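Local coordinates for Ice-binding protein (Flavobacteriaceae bacterium, PDB 5UYT), which binds ice and probably acts as an antifreeze protein, using two ice-binding-like regions built on a right-handed beta-helix, at residues G31-G34 with A39-N42; P216-V221 with K380-G385; I293-P298 with Q303-T308; V324-Q329 with K361-K366. One frame throughout, in Å; residues are numbered along the deposited sequence.

Contact 1: G31-G34 with A39-N42; sequences GDVG and ASTN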
loop_
_atom_site.group_PDB
_atom_site.type_symbol
_atom_site.label_atom_id
_atom_site.label_comp_id
_atom_site.label_asym_id
_atom_site.label_seq_id
_atom_site.Cartn_x
_atom_site.Cartn_y
_atom_site.Cartn_z
ATOM N N GLY A 31 -6.910 -0.290 -3.414
ATOM C CA GLY A 31 -8.172 -0.949 -3.740
ATOM C C GLY A 31 -8.040 -1.555 -5.127
ATOM O O GLY A 31 -7.164 -1.142 -5.926
ATOM N N ASP A 32 -8.935 -2.487 -5.454
ATOM C CA ASP A 32 -8.947 -3.015 -6.814
ATOM C C ASP A 32 -9.352 -1.916 -7.817
ATOM O O ASP A 32 -10.055 -0.945 -7.466
ATOM C CB ASP A 32 -9.858 -4.238 -6.933
ATOM C CG ASP A 32 -9.331 -5.465 -6.194
ATOM O OD1 ASP A 32 -8.219 -5.415 -5.616
ATOM O OD2 ASP A 32 -10.055 -6.493 -6.180
ATOM N N VAL A 33 -8.980 -2.129 -9.083
ATOM C CA VAL A 33 -9.329 -1.233 -10.192
ATOM C C VAL A 33 -9.888 -2.118 -11.291
ATOM O O VAL A 33 -9.276 -3.123 -11.662
ATOM C CB VAL A 33 -8.072 -0.500 -10.728
ATOM C CG1 VAL A 33 -8.389 0.266 -12.026
ATOM C CG2 VAL A 33 -7.496 0.433 -9.658
ATOM N N GLY A 34 -11.040 -1.770 -11.834
ATOM C CA GLY A 34 -11.550 -2.644 -12.861
ATOM C C GLY A 34 -12.771 -2.206 -13.612
ATOM O O GLY A 34 -13.393 -1.176 -13.300
ATOM N N ALA A 39 -10.634 -3.506 -20.232
ATOM C CA ALA A 39 -9.422 -3.620 -19.434
ATOM C C ALA A 39 -8.910 -2.224 -19.148
ATOM O O ALA A 39 -8.890 -1.393 -20.054
ATOM C CB ALA A 39 -8.361 -4.424 -20.171
ATOM N N SER A 40 -8.484 -1.976 -17.905
ATOM C CA SER A 40 -8.017 -0.657 -17.517
ATOM C C SER A 40 -6.671 -0.411 -18.178
ATOM O O SER A 40 -5.882 -1.358 -18.351
ATOM C CB SER A 40 -7.893 -0.562 -15.986
ATOM O OG SER A 40 -9.118 -1.008 -15.399
ATOM N N THR A 41 -6.392 0.836 -18.548
ATOM C CA THR A 41 -5.125 1.142 -19.207
ATOM C C THR A 41 -4.328 2.253 -18.547
ATOM O O THR A 41 -4.894 3.197 -17.963
ATOM C CB THR A 41 -5.301 1.510 -20.685
ATOM O OG1 THR A 41 -6.153 2.653 -20.770
ATOM C CG2 THR A 41 -5.918 0.355 -21.471
ATOM N N ASN A 42 -3.005 2.099 -18.650
ATOM C CA ASN A 42 -2.006 3.111 -18.275
ATOM C C ASN A 42 -1.901 3.383 -16.784
ATOM O O ASN A 42 -1.381 4.430 -16.392
ATOM C CB ASN A 42 -2.205 4.430 -19.070
ATOM C CG ASN A 42 -0.949 5.309 -19.106
ATOM O OD1 ASN A 42 0.179 4.824 -19.282
ATOM N ND2 ASN A 42 -1.138 6.608 -18.940
HETATM O O HOH W 1 -8.101 -3.240 -14.283
#

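Contact 2: P216-V221 with K380-G385; sequences PNLGTV and KGSVIG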
loop_
_atom_site.group_PDB
_atom_site.type_symbol
_atom_site.label_atom_id
_atom_site.label_comp_id
_atom_site.label_asym_id
_atom_site.label_seq_id
_atom_site.Cartn_x
_atom_site.Cartn_y
_atom_site.Cartn_z
ATOM N N PRO A 216 7.600 -15.711 8.401
ATOM C CA PRO A 216 8.469 -16.875 8.448
ATOM C C PRO A 216 9.093 -17.036 9.826
ATOM O O PRO A 216 9.326 -16.038 10.529
ATOM C CB PRO A 216 9.577 -16.516 7.460
ATOM C CG PRO A 216 9.663 -14.998 7.539
ATOM C CD PRO A 216 8.196 -14.632 7.579
ATOM N N ASN A 217 9.364 -18.281 10.200
ATOM C CA ASN A 217 10.185 -18.523 11.345
ATOM C C ASN A 217 11.624 -18.336 10.875
ATOM O O ASN A 217 12.093 -19.061 9.988
ATOM C CB ASN A 217 9.935 -19.929 11.881
ATOM C CG ASN A 217 10.874 -20.301 13.021
ATOM O OD1 ASN A 217 11.546 -19.469 13.607
ATOM N ND2 ASN A 217 10.884 -21.584 13.356
ATOM N N LEU A 218 12.303 -17.331 11.425
ATOM C CA LEU A 218 13.726 -17.129 11.090
ATOM C C LEU A 218 14.685 -18.072 11.848
ATOM O O LEU A 218 15.886 -18.094 11.539
ATOM C CB LEU A 218 14.145 -15.665 11.289
ATOM C CG LEU A 218 13.390 -14.636 10.435
ATOM C CD1 LEU A 218 13.884 -13.240 10.796
ATOM C CD2 LEU A 218 13.567 -14.905 8.943
ATOM N N GLY A 219 14.190 -18.856 12.821
ATOM C CA GLY A 219 15.114 -19.621 13.682
ATOM C C GLY A 219 16.277 -18.772 14.212
ATOM O O GLY A 219 16.070 -17.639 14.677
ATOM N N THR A 220 17.501 -19.308 14.136
ATOM C CA THR A 220 18.650 -18.647 14.779
ATOM C C THR A 220 19.126 -17.431 13.982
ATOM O O THR A 220 19.817 -16.567 14.521
ATOM C CB THR A 220 19.841 -19.603 15.017
ATOM O OG1 THR A 220 20.368 -20.006 13.736
ATOM C CG2 THR A 220 19.426 -20.854 15.802
ATOM N N VAL A 221 18.721 -17.332 12.717
ATOM C CA VAL A 221 19.148 -16.196 11.909
ATOM C C VAL A 221 18.484 -14.863 12.376
ATOM O O VAL A 221 18.949 -13.764 12.020
ATOM C CB VAL A 221 19.100 -16.523 10.379
ATOM C CG1 VAL A 221 17.815 -16.035 9.761
ATOM C CG2 VAL A 221 20.278 -15.839 9.674
ATOM N N LYS A 380 14.140 -0.986 5.858
ATOM C CA LYS A 380 13.477 -1.605 7.019
ATOM C C LYS A 380 12.988 -2.992 6.638
ATOM O O LYS A 380 12.500 -3.200 5.522
ATOM C CB LYS A 380 12.312 -0.735 7.536
ATOM C CG LYS A 380 12.844 0.616 8.061
ATOM C CD LYS A 380 11.805 1.488 8.740
ATOM C CE LYS A 380 12.380 2.871 9.109
ATOM N NZ LYS A 380 12.990 3.588 7.923
ATOM N N GLY A 381 13.127 -3.914 7.574
ATOM C CA GLY A 381 12.635 -5.287 7.400
ATOM C C GLY A 381 13.781 -6.267 7.219
ATOM O O GLY A 381 14.951 -5.865 7.259
ATOM N N SER A 382 13.438 -7.540 7.017
ATOM C CA SER A 382 14.457 -8.578 6.836
ATOM C C SER A 382 14.534 -8.941 5.346
ATOM O O SER A 382 13.554 -9.429 4.770
ATOM C CB SER A 382 14.072 -9.813 7.661
ATOM O OG SER A 382 14.155 -9.516 9.036
ATOM N N VAL A 383 15.694 -8.687 4.737
ATOM C CA VAL A 383 15.875 -8.951 3.315
ATOM C C VAL A 383 16.585 -10.287 3.241
ATOM O O VAL A 383 17.623 -10.502 3.885
ATOM C CB VAL A 383 16.803 -7.927 2.622
ATOM C CG1 VAL A 383 16.936 -8.294 1.136
ATOM C CG2 VAL A 383 16.290 -6.526 2.791
ATOM N N ILE A 384 16.013 -11.195 2.458
ATOM C CA ILE A 384 16.672 -12.466 2.211
ATOM C C ILE A 384 16.860 -12.612 0.730
ATOM O O ILE A 384 15.903 -12.906 -0.002
ATOM C CB ILE A 384 15.857 -13.643 2.711
ATOM C CG1 ILE A 384 15.452 -13.428 4.170
ATOM C CG2 ILE A 384 16.680 -14.927 2.533
ATOM C CD1 ILE A 384 14.802 -14.644 4.782
ATOM N N GLY A 385 18.100 -12.392 0.314
ATOM C CA GLY A 385 18.503 -12.484 -1.071
ATOM C C GLY A 385 18.926 -13.908 -1.372
ATOM O O GLY A 385 19.123 -14.733 -0.461
#

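Contact 3: I293-P298 with Q303-T308; sequences IELLYP and QNLVLT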
loop_
_atom_site.group_PDB
_atom_site.type_symbol
_atom_site.label_atom_id
_atom_site.label_comp_id
_atom_site.label_asym_id
_atom_site.label_seq_id
_atom_site.Cartn_x
_atom_site.Cartn_y
_atom_site.Cartn_z
ATOM N N ILE A 293 -1.224 -9.724 -4.372
ATOM C CA ILE A 293 -1.290 -8.554 -5.280
ATOM C C ILE A 293 0.019 -8.497 -6.024
ATOM O O ILE A 293 1.090 -8.524 -5.396
ATOM C CB ILE A 293 -1.491 -7.212 -4.525
ATOM C CG1 ILE A 293 -2.901 -7.132 -3.885
ATOM C CG2 ILE A 293 -1.220 -5.994 -5.446
ATOM C CD1 ILE A 293 -3.024 -5.994 -2.871
ATOM N N GLU A 294 -0.055 -8.431 -7.355
ATOM C CA GLU A 294 1.176 -8.223 -8.132
ATOM C C GLU A 294 1.330 -6.744 -8.467
ATOM O O GLU A 294 0.396 -6.116 -9.009
ATOM C CB GLU A 294 1.226 -9.053 -9.427
ATOM C CG GLU A 294 2.521 -8.805 -10.231
ATOM C CD GLU A 294 2.612 -9.597 -11.532
ATOM O OE1 GLU A 294 1.704 -10.424 -11.814
ATOM O OE2 GLU A 294 3.582 -9.378 -12.294
ATOM N N LEU A 295 2.497 -6.212 -8.156
ATOM C CA LEU A 295 2.838 -4.817 -8.474
ATOM C C LEU A 295 3.457 -4.875 -9.846
ATOM O O LEU A 295 4.556 -5.419 -10.030
ATOM C CB LEU A 295 3.794 -4.199 -7.407
ATOM C CG LEU A 295 3.253 -4.188 -5.967
ATOM C CD1 LEU A 295 4.269 -3.726 -4.952
ATOM C CD2 LEU A 295 1.979 -3.334 -5.832
ATOM N N LEU A 296 2.721 -4.346 -10.833
ATOM C CA LEU A 296 3.022 -4.664 -12.228
ATOM C C LEU A 296 4.218 -3.948 -12.861
ATOM O O LEU A 296 4.622 -4.299 -13.996
ATOM C CB LEU A 296 1.760 -4.446 -13.060
ATOM C CG LEU A 296 0.663 -5.456 -12.727
ATOM C CD1 LEU A 296 -0.631 -5.020 -13.399
ATOM C CD2 LEU A 296 1.013 -6.875 -13.174
ATOM N N TYR A 297 4.794 -2.976 -12.139
ATOM C CA TYR A 297 5.869 -2.124 -12.700
ATOM C C TYR A 297 7.064 -2.025 -11.764
ATOM O O TYR A 297 7.241 -1.006 -11.106
ATOM C CB TYR A 297 5.329 -0.728 -13.147
ATOM C CG TYR A 297 4.125 -0.907 -14.026
ATOM C CD1 TYR A 297 2.831 -0.918 -13.482
ATOM C CD2 TYR A 297 4.272 -1.168 -15.383
ATOM C CE1 TYR A 297 1.707 -1.152 -14.289
ATOM C CE2 TYR A 297 3.164 -1.407 -16.186
ATOM C CZ TYR A 297 1.891 -1.412 -15.627
ATOM O OH TYR A 297 0.793 -1.633 -16.450
ATOM N N PRO A 298 7.891 -3.104 -11.708
ATOM C CA PRO A 298 8.963 -3.118 -10.715
ATOM C C PRO A 298 10.024 -2.065 -10.960
ATOM O O PRO A 298 10.653 -1.618 -10.011
ATOM C CB PRO A 298 9.519 -4.553 -10.827
ATOM C CG PRO A 298 8.330 -5.360 -11.293
ATOM C CD PRO A 298 7.696 -4.437 -12.326
ATOM N N GLN A 303 8.437 5.947 -5.357
ATOM C CA GLN A 303 7.694 7.133 -5.803
ATOM C C GLN A 303 6.454 7.341 -4.953
ATOM O O GLN A 303 5.383 7.679 -5.484
ATOM C CB GLN A 303 7.292 7.003 -7.279
ATOM C CG GLN A 303 8.466 6.797 -8.221
ATOM C CD GLN A 303 7.995 6.914 -9.647
ATOM O OE1 GLN A 303 7.811 8.007 -10.144
ATOM N NE2 GLN A 303 7.709 5.792 -10.280
ATOM N N ASN A 304 6.609 7.142 -3.645
ATOM C CA ASN A 304 5.554 7.368 -2.662
ATOM C C ASN A 304 4.397 6.356 -2.741
ATOM O O ASN A 304 3.266 6.645 -2.313
ATOM C CB ASN A 304 5.087 8.842 -2.719
ATOM C CG ASN A 304 6.260 9.801 -2.796
ATOM O OD1 ASN A 304 6.399 10.572 -3.748
ATOM N ND2 ASN A 304 7.128 9.726 -1.834
ATOM N N LEU A 305 4.694 5.160 -3.246
ATOM C CA LEU A 305 3.763 4.050 -3.217
ATOM C C LEU A 305 3.482 3.731 -1.753
ATOM O O LEU A 305 4.400 3.779 -0.906
ATOM C CB LEU A 305 4.422 2.808 -3.855
ATOM C CG LEU A 305 3.686 1.473 -4.028
ATOM C CD1 LEU A 305 2.434 1.607 -4.902
ATOM C CD2 LEU A 305 4.673 0.454 -4.634
ATOM N N VAL A 306 2.227 3.408 -1.457
ATOM C CA VAL A 306 1.849 2.934 -0.130
ATOM C C VAL A 306 1.289 1.523 -0.298
ATOM O O VAL A 306 0.420 1.286 -1.173
ATOM C CB VAL A 306 0.771 3.853 0.506
ATOM C CG1 VAL A 306 0.385 3.379 1.910
ATOM C CG2 VAL A 306 1.264 5.294 0.559
ATOM N N LEU A 307 1.757 0.610 0.561
ATOM C CA LEU A 307 1.309 -0.774 0.586
ATOM C C LEU A 307 0.610 -1.088 1.923
ATOM O O LEU A 307 0.742 -0.335 2.902
ATOM C CB LEU A 307 2.501 -1.720 0.348
ATOM C CG LEU A 307 3.259 -1.512 -0.989
ATOM C CD1 LEU A 307 4.415 -2.533 -1.110
ATOM C CD2 LEU A 307 2.321 -1.595 -2.206
ATOM N N THR A 308 -0.162 -2.183 1.921
ATOM C CA THR A 308 -0.946 -2.646 3.073
ATOM C C THR A 308 -0.603 -4.126 3.341
ATOM O O THR A 308 0.136 -4.750 2.549
ATOM C CB THR A 308 -2.459 -2.443 2.812
ATOM O OG1 THR A 308 -2.804 -2.939 1.509
ATOM C CG2 THR A 308 -2.824 -0.959 2.930
#

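Contact 4: V324-Q329 with K361-K366; sequences VTLDAQ and KNVFWK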
loop_
_atom_site.group_PDB
_atom_site.type_symbol
_atom_site.label_atom_id
_atom_site.label_comp_id
_atom_site.label_asym_id
_atom_site.label_seq_id
_atom_site.Cartn_x
_atom_site.Cartn_y
_atom_site.Cartn_z
ATOM N N VAL A 324 8.937 4.058 -0.337
ATOM C CA VAL A 324 7.768 3.177 -0.235
ATOM C C VAL A 324 7.334 3.165 1.237
ATOM O O VAL A 324 8.179 3.101 2.126
ATOM C CB VAL A 324 8.064 1.751 -0.789
ATOM C CG1 VAL A 324 9.170 1.044 0.004
ATOM C CG2 VAL A 324 6.786 0.905 -0.856
ATOM N N THR A 325 6.014 3.208 1.471
ATOM C CA THR A 325 5.464 3.192 2.817
ATOM C C THR A 325 4.633 1.944 3.034
ATOM O O THR A 325 3.896 1.496 2.110
ATOM C CB THR A 325 4.592 4.435 3.035
ATOM O OG1 THR A 325 5.391 5.619 2.897
ATOM C CG2 THR A 325 3.912 4.402 4.429
ATOM N N LEU A 326 4.799 1.355 4.223
ATOM C CA LEU A 326 4.044 0.170 4.635
ATOM C C LEU A 326 3.061 0.576 5.725
ATOM O O LEU A 326 3.454 1.054 6.776
ATOM C CB LEU A 326 5.015 -0.946 5.088
ATOM C CG LEU A 326 6.097 -1.216 4.013
ATOM C CD1 LEU A 326 7.072 -2.239 4.605
ATOM C CD2 LEU A 326 5.476 -1.752 2.696
ATOM N N ASP A 327 1.763 0.373 5.453
ATOM C CA ASP A 327 0.688 0.923 6.270
ATOM C C ASP A 327 -0.033 -0.267 6.884
ATOM O O ASP A 327 -0.726 -1.021 6.174
ATOM C CB ASP A 327 -0.256 1.712 5.330
ATOM C CG ASP A 327 -1.506 2.243 6.010
ATOM O OD1 ASP A 327 -1.705 2.032 7.223
ATOM O OD2 ASP A 327 -2.332 2.882 5.271
ATOM N N ALA A 328 0.109 -0.438 8.198
ATOM C CA ALA A 328 -0.541 -1.544 8.905
ATOM C C ALA A 328 -2.004 -1.297 9.255
ATOM O O ALA A 328 -2.649 -2.179 9.794
ATOM C CB ALA A 328 0.258 -1.928 10.162
ATOM N N GLN A 329 -2.509 -0.092 8.950
ATOM C CA GLN A 329 -3.913 0.259 9.208
ATOM C C GLN A 329 -4.351 0.011 10.664
ATOM O O GLN A 329 -5.518 -0.357 10.945
ATOM C CB GLN A 329 -4.846 -0.431 8.190
ATOM C CG GLN A 329 -4.404 -0.222 6.735
ATOM C CD GLN A 329 -5.401 -0.742 5.673
ATOM O OE1 GLN A 329 -5.685 -0.047 4.695
ATOM N NE2 GLN A 329 -5.880 -1.957 5.831
ATOM N N LYS A 361 10.031 -5.541 12.361
ATOM C CA LYS A 361 10.101 -6.955 12.692
ATOM C C LYS A 361 9.187 -7.802 11.780
ATOM O O LYS A 361 9.428 -9.009 11.605
ATOM C CB LYS A 361 9.638 -7.116 14.150
ATOM C CG LYS A 361 9.490 -8.531 14.661
ATOM C CD LYS A 361 9.038 -8.591 16.129
ATOM C CE LYS A 361 7.532 -8.437 16.347
ATOM N NZ LYS A 361 6.557 -9.442 15.774
ATOM N N ASN A 362 8.116 -7.168 11.254
ATOM C CA ASN A 362 7.065 -7.879 10.495
ATOM C C ASN A 362 7.110 -7.593 8.995
ATOM O O ASN A 362 6.122 -7.835 8.296
ATOM C CB ASN A 362 5.656 -7.523 11.039
ATOM C CG ASN A 362 5.466 -7.943 12.492
ATOM O OD1 ASN A 362 6.141 -8.838 12.978
ATOM N ND2 ASN A 362 4.551 -7.278 13.202
ATOM N N VAL A 363 8.244 -7.078 8.520
ATOM C CA VAL A 363 8.445 -6.781 7.096
ATOM C C VAL A 363 9.540 -7.685 6.529
ATOM O O VAL A 363 10.663 -7.764 7.108
ATOM C CB VAL A 363 8.879 -5.316 6.945
ATOM C CG1 VAL A 363 9.149 -5.008 5.481
ATOM C CG2 VAL A 363 7.784 -4.404 7.523
ATOM N N PHE A 364 9.198 -8.410 5.450
ATOM C CA PHE A 364 10.133 -9.356 4.836
ATOM C C PHE A 364 10.241 -9.142 3.345
ATOM O O PHE A 364 9.225 -8.931 2.664
ATOM C CB PHE A 364 9.663 -10.792 5.084
ATOM C CG PHE A 364 9.506 -11.095 6.540
ATOM C CD1 PHE A 364 10.607 -11.522 7.289
ATOM C CD2 PHE A 364 8.294 -10.824 7.189
ATOM C CE1 PHE A 364 10.489 -11.745 8.662
ATOM C CE2 PHE A 364 8.174 -11.051 8.571
ATOM C CZ PHE A 364 9.268 -11.488 9.294
ATOM N N TRP A 365 11.463 -9.249 2.836
ATOM C CA TRP A 365 11.697 -9.061 1.413
ATOM C C TRP A 365 12.387 -10.328 0.933
ATOM O O TRP A 365 13.464 -10.683 1.449
ATOM C CB TRP A 365 12.671 -7.900 1.187
ATOM C CG TRP A 365 12.233 -6.568 1.764
ATOM C CD1 TRP A 365 12.292 -6.177 3.083
ATOM C CD2 TRP A 365 11.718 -5.459 1.032
ATOM N NE1 TRP A 365 11.822 -4.885 3.204
ATOM C CE2 TRP A 365 11.463 -4.424 1.959
ATOM C CE3 TRP A 365 11.410 -5.249 -0.329
ATOM C CZ2 TRP A 365 10.927 -3.184 1.576
ATOM C CZ3 TRP A 365 10.896 -4.002 -0.716
ATOM C CH2 TRP A 365 10.677 -2.976 0.238
ATOM N N LYS A 366 11.780 -11.016 -0.036
ATOM C CA LYS A 366 12.393 -12.202 -0.618
ATOM C C LYS A 366 12.957 -11.785 -1.971
ATOM O O LYS A 366 12.159 -11.493 -2.873
ATOM C CB LYS A 366 11.296 -13.259 -0.800
ATOM C CG LYS A 366 11.755 -14.670 -1.225
ATOM C CD LYS A 366 12.022 -14.805 -2.725
ATOM C CE LYS A 366 10.869 -14.365 -3.628
ATOM N NZ LYS A 366 11.302 -14.323 -5.061
#

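Contact 1: G31-G34 with A39-N42
Gly-34 and Ser-40 bring the two backbones nearest, with 6.2 Å between Gly-34 CA and Ser-40 CA. Residues 32-34 form a strand of the beta-solenoid. Residues 39-42 belong to the loop that follows it. No direct hydrogen bond joins the two segments, and only 83 Å² is buried between them.

Ser-40 carries its side of the contact. Its CA-CB bond points toward the strand, and chi1 of -51° places OG beside the backbone N, anti to the carbonyl carbon. OG lies against methyl CG1 of Val-33, with 3.7 Å from Val-33 CG1 to Ser-40 OG. The same oxygen is 3.9 Å from Gly-34 CA. In Val-33, CG1 is anti to the backbone N (chi1 171°), which brings this branch to the serine.

A water spans the remaining gap. Ser-40 OG donates to it at 2.7 Å, and the water donates to Val-33 O at 2.9 Å. Ser-40 N bonds to Asp-52 OD1. Val-21 and Met-50 touch the side chains of both Val-33 and Ser-40.

The water thus links the carbonyl of Val-33 to the hydroxyl of Ser-40, which uses its proton on it. Val-33 also has backbone hydrogen bonds with Val-49 and Gln-51. The loop meets this strand through one water bridge and a few van der Waals contacts.

Contact 2: P216-V221 with K380-G385
A leucine methyl rests beside a serine hydroxyl here: Leu-218 CD1 lies 4.1 Å from Ser-382 OG, and no hydrogen bond crosses the contact. The hydroxyl is bonded instead to Arg-401 NH1, on the neighbouring strand of the beta-solenoid. Ser-382 and Ile-384 lie on strand 382-385, in the parallel stack between strands 363-367 and 397-404. Residues 216-221 come from the loop between strands 198-200 and 224-228.

Leu-218 reaches out with both methyls. Its CG is anti to the carbonyl carbon (chi1 -60°), and the two branches then part. CD1 goes to the serine, while CD2 meets Ile-384 CD1 at 4.3 Å. Leu-279 and Tyr-283 of helix 270-288 also touch Ile-384. This face of the strand is therefore covered by both the loop and the helix. The contact is buried and small, 93 Å² in all.

Two bonds within the loop accompany its bend. The one from Val-221 N to Leu-218 O is weak. The other belongs to an Asx turn that Asn-217 begins across the leucine: Gly-219 N donates to Asn-217 OD1 at 2.8 Å, with the donor 58° above the carbonyl plane.

Contact 3: I293-P298 with Q303-T308
Leu-295 meets Leu-305 and Leu-307 inside the beta-solenoid, in the second ice-binding-like region. The two segments belong to different faces of the coil. Strand 293-294 pairs with strand 311-314, and strand 305-307 pairs with strand 323-327.

Ile-293 comes first. Its CA-CB bond points toward the other segment, but it makes no close contact there: Ile-293 CD1 stays 5.3 Å from Thr-308 OG1. Ile-293 packs on Tyr-312 and on Asp-47, and Asp-47 OD2 also bonds to Thr-308 OG1. Asp-47 lies in the first ice-binding-like region, so this corner borders the other half of the chain.

Leu-295 is the residue that crosses. Chi1 of -59° sets CG beside the backbone N, and chi2 of 174° carries a methyl onward to the opposite strand. Leu-295 CD1 is 4.2 Å from Leu-305 CD2, the looser of its two leucine contacts. Leu-307 comes up from the facing strand, and the side chains of Leu-295 and Leu-307 meet tip to tip. Leu-295 CD1 rests equally on both methyls, 4.0 Å from Leu-307 CD1 and 4.0 Å from Leu-307 CD2. All three leucines are buried, and no polar group takes part in their contact.

Beyond Leu-295 the chain turns off, and Tyr-297 N takes Asn-45 OD1 as its acceptor.

Contact 4: V324-Q329 with K361-K366
Leu-326 and Val-363 form the tight part of this contact, across the interior of the beta-solenoid. Their side chains meet tip to tip. Leu-326 CD1 lies 3.6 Å from Val-363 CG1 and 3.7 Å from Val-363 CG2, so one methyl fits against the valine fork. Val-363 has CG1 anti to its own N (chi1 178°), which turns both branches to the leucine. Phe-336 touches both residues from strand 336-340.

The other apolar pair is looser. Trp-365 offers an edge of its indole, and Val-324 CG1 lies near the ring plane, 4.3 Å from Trp-365 CH2. Val-324 has two conformers, so this touch is less certain. The indole itself is held by a bond from NE1 to Lys-380 O.

The partly exposed Lys-361, Asp-327 and Gln-329 make no contact across the segments. Lys-361 NZ turns back to the buried Asn-362 of its own segment and donates to Asn-362 OD1 at 2.9 Å, in the carbonyl plane and on a lone pair. On the other segment, Asp-327 OD1 takes bonds from Asn-356 ND2 and from its own turn. The latter is an Asx turn: Gln-329 N lies 2.9 Å from Asp-327 OD1 and 39° out of the carboxylate plane.

In the fold
Contact 1 comes first along the chain, in the first ice-binding-like region. Contacts 3 and 4 follow in the second region, and both fall between the two segments of contact 2. Contacts 1 and 2 lie on opposite sides of the chain's centre, their centres 33 Å apart. Contact 3 is nearest to contact 1, with about 6 Å between nearest atoms. Contacts 3 and 4, centres 12 Å apart, share neighbouring strands 305-307 and 323-327. Contacts 4 and 2, centres 13 Å apart, share neighbouring strands 363-367 and 382-385. Contacts 3, 4 and 2 thus link successive parts of one solenoid, and in contact 2 the loop between strands 198-200 and 224-228 packs on strand 382-385.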